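Local structure of major royal jelly protein 1 (Apis mellifera, 5YYL) at residues 81-86 / 386-391. The protein serves as the most abundant protein of royal jelly, probably nourishing bee larvae, and binds sterol. Residues are numbered along the deposited sequence; the frame is centred on the assembly and turned at random.
With NAG (2-acetamido-2-deoxy-beta-D-glucopyranose), chain E.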
loop_
_atom_site.group_PDB
_atom_site.type_symbol
_atom_site.label_atom_id
_atom_site.label_comp_id
_atom_site.label_asym_id
_atom_site.label_seq_id
_atom_site.Cartn_x
_atom_site.Cartn_y
_atom_site.Cartn_z
ATOM N N LEU A 81 -40.315 -15.553 -15.646
ATOM C CA LEU A 81 -41.504 -16.387 -15.824
ATOM C C LEU A 81 -41.549 -16.805 -17.281
ATOM O O LEU A 81 -41.527 -15.946 -18.173
ATOM C CB LEU A 81 -42.791 -15.622 -15.495
ATOM C CG LEU A 81 -43.067 -15.269 -14.035
ATOM C CD1 LEU A 81 -44.333 -14.446 -13.920
ATOM C CD2 LEU A 81 -43.131 -16.528 -13.197
ATOM N N ARG A 82 -41.614 -18.113 -17.511
ATOM C CA ARG A 82 -41.538 -18.666 -18.868
ATOM C C ARG A 82 -42.864 -18.557 -19.592
ATOM O O ARG A 82 -43.647 -19.489 -19.621
ATOM C CB ARG A 82 -41.068 -20.119 -18.844
ATOM C CG ARG A 82 -40.849 -20.716 -20.218
ATOM C CD ARG A 82 -39.545 -20.242 -20.870
ATOM N NE ARG A 82 -38.443 -21.036 -20.342
ATOM C CZ ARG A 82 -37.247 -21.185 -20.899
ATOM N NH1 ARG A 82 -36.931 -20.567 -22.041
ATOM N NH2 ARG A 82 -36.345 -21.962 -20.285
ATOM N N TYR A 83 -43.099 -17.392 -20.165
ATOM C CA TYR A 83 -44.162 -17.214 -21.132
ATOM C C TYR A 83 -43.641 -17.565 -22.538
ATOM O O TYR A 83 -42.503 -18.018 -22.694
ATOM C CB TYR A 83 -44.749 -15.800 -21.055
ATOM C CG TYR A 83 -45.717 -15.606 -19.910
ATOM C CD1 TYR A 83 -47.047 -15.290 -20.151
ATOM C CD2 TYR A 83 -45.307 -15.745 -18.580
ATOM C CE1 TYR A 83 -47.944 -15.109 -19.111
ATOM C CE2 TYR A 83 -46.202 -15.570 -17.532
ATOM C CZ TYR A 83 -47.521 -15.248 -17.805
ATOM O OH TYR A 83 -48.434 -15.069 -16.792
ATOM N N ASN A 84 -44.508 -17.424 -23.539
ATOM C CA ASN A 84 -44.116 -17.481 -24.951
ATOM C C ASN A 84 -43.265 -16.240 -25.254
ATOM O O ASN A 84 -43.702 -15.100 -25.025
ATOM C CB ASN A 84 -45.341 -17.567 -25.884
ATOM C CG ASN A 84 -46.411 -16.513 -25.574
ATOM O OD1 ASN A 84 -47.084 -16.579 -24.532
ATOM N ND2 ASN A 84 -46.572 -15.534 -26.478
ATOM N N GLY A 85 -42.040 -16.483 -25.727
ATOM C CA GLY A 85 -41.091 -15.415 -26.050
ATOM C C GLY A 85 -40.090 -15.075 -24.947
ATOM O O GLY A 85 -39.682 -13.912 -24.789
ATOM N N VAL A 86 -39.685 -16.101 -24.199
ATOM C CA VAL A 86 -38.763 -15.962 -23.089
ATOM C C VAL A 86 -37.645 -16.979 -23.298
ATOM O O VAL A 86 -37.810 -18.145 -22.949
ATOM C CB VAL A 86 -39.472 -16.166 -21.738
ATOM C CG1 VAL A 86 -38.455 -16.163 -20.599
ATOM C CG2 VAL A 86 -40.508 -15.070 -21.532
ATOM N N GLN A 386 -49.120 -5.529 -11.240
ATOM C CA GLN A 386 -50.395 -4.918 -11.614
ATOM C C GLN A 386 -50.519 -4.657 -13.129
ATOM O O GLN A 386 -51.606 -4.826 -13.694
ATOM C CB GLN A 386 -50.698 -3.668 -10.786
ATOM C CG GLN A 386 -50.127 -2.358 -11.288
ATOM C CD GLN A 386 -48.631 -2.330 -11.273
ATOM O OE1 GLN A 386 -47.981 -3.127 -10.607
ATOM N NE2 GLN A 386 -48.073 -1.394 -12.001
ATOM N N LYS A 387 -49.416 -4.286 -13.775
ATOM C CA LYS A 387 -49.408 -4.089 -15.233
ATOM C C LYS A 387 -49.293 -5.394 -16.054
ATOM O O LYS A 387 -49.690 -5.405 -17.221
ATOM C CB LYS A 387 -48.303 -3.096 -15.650
ATOM C CG LYS A 387 -48.485 -1.676 -15.092
ATOM C CD LYS A 387 -49.155 -0.698 -16.052
ATOM N N MET A 388 -48.748 -6.474 -15.478
ATOM C CA MET A 388 -48.756 -7.793 -16.155
ATOM C C MET A 388 -50.178 -8.350 -16.260
ATOM O O MET A 388 -50.568 -8.825 -17.326
ATOM C CB MET A 388 -47.873 -8.824 -15.438
ATOM C CG MET A 388 -47.819 -10.191 -16.134
ATOM S SD MET A 388 -47.100 -11.577 -15.240
ATOM C CE MET A 388 -47.632 -11.290 -13.551
ATOM N N VAL A 389 -50.915 -8.312 -15.143
ATOM C CA VAL A 389 -52.275 -8.854 -15.059
ATOM C C VAL A 389 -53.147 -8.379 -16.222
ATOM O O VAL A 389 -53.708 -9.196 -16.958
ATOM N N ASN A 390 -53.198 -7.058 -16.402
ATOM C CA ASN A 390 -53.995 -6.415 -17.455
ATOM C C ASN A 390 -53.326 -6.330 -18.851
ATOM O O ASN A 390 -53.921 -5.763 -19.772
ATOM C CB ASN A 390 -54.404 -5.011 -16.995
ATOM N N ASN A 391 -52.115 -6.888 -19.003
ATOM C CA ASN A 391 -51.351 -6.875 -20.268
ATOM C C ASN A 391 -51.319 -5.478 -20.904
ATOM O O ASN A 391 -51.681 -5.292 -22.070
ATOM C CB ASN A 391 -51.906 -7.920 -21.246
HETATM C C1 NAG E . -49.276 -19.106 -23.854
HETATM C C2 NAG E . -49.755 -20.446 -24.440
HETATM C C3 NAG E . -49.739 -20.386 -25.974
HETATM C C4 NAG E . -50.508 -19.195 -26.549
HETATM C C5 NAG E . -50.028 -17.924 -25.825
HETATM C C6 NAG E . -50.796 -16.643 -26.139
HETATM C C7 NAG E . -49.463 -22.787 -23.672
HETATM C C8 NAG E . -48.481 -23.867 -23.310
HETATM N N2 NAG E . -48.947 -21.597 -24.034
HETATM O O3 NAG E . -50.283 -21.589 -26.527
HETATM O O4 NAG E . -50.233 -19.196 -27.969
HETATM O O5 NAG E . -50.122 -18.094 -24.406
HETATM O O6 NAG E . -52.197 -16.837 -25.933
HETATM O O7 NAG E . -50.659 -23.016 -23.621
#
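M388 reaches from helix 385-389 toward L81 and Y83, and its side chain carries the whole of this small contact, which has no hydrogen bond across it. CB leaves the helix in the direction of the 81-86 loop but stays well short of it. With CG anti to the backbone N (chi1 -178°) and the next bond also extended, the chain runs straight outward, yet CG still lies 5.0 Å from Y83 OH. Contact begins at the sulfur: SD sits 4.0 Å from Y83 OH and 4.2 Å from L81 CD1, touching phenol oxygen and leucine methyl alike. Toward the ring it makes a Met-aromatic contact, 5.3 Å from the centroid and 45° off the normal, an oblique approach from the hydroxyl end. A bend at chi3 (37°) then turns CE to the leucine side, 4.6 Å from L81 CD1. The fold is a beta-propeller, and the contact joins the loop between strands 75-81 and 90-94 of one four-stranded antiparallel sheet to the helix that follows strand 373-383. In the loop, R82 centres an inverse gamma turn closed by Y83 N to L81 O at 2.9 Å, and this same L81 O lies in plane at the edge of the Y83 ring. Y65 of strand 65-72 packs edge-to-face with Y83 and also touches M388. M388 O accepts the N391 N bond of a Schellman motif that ends the helix.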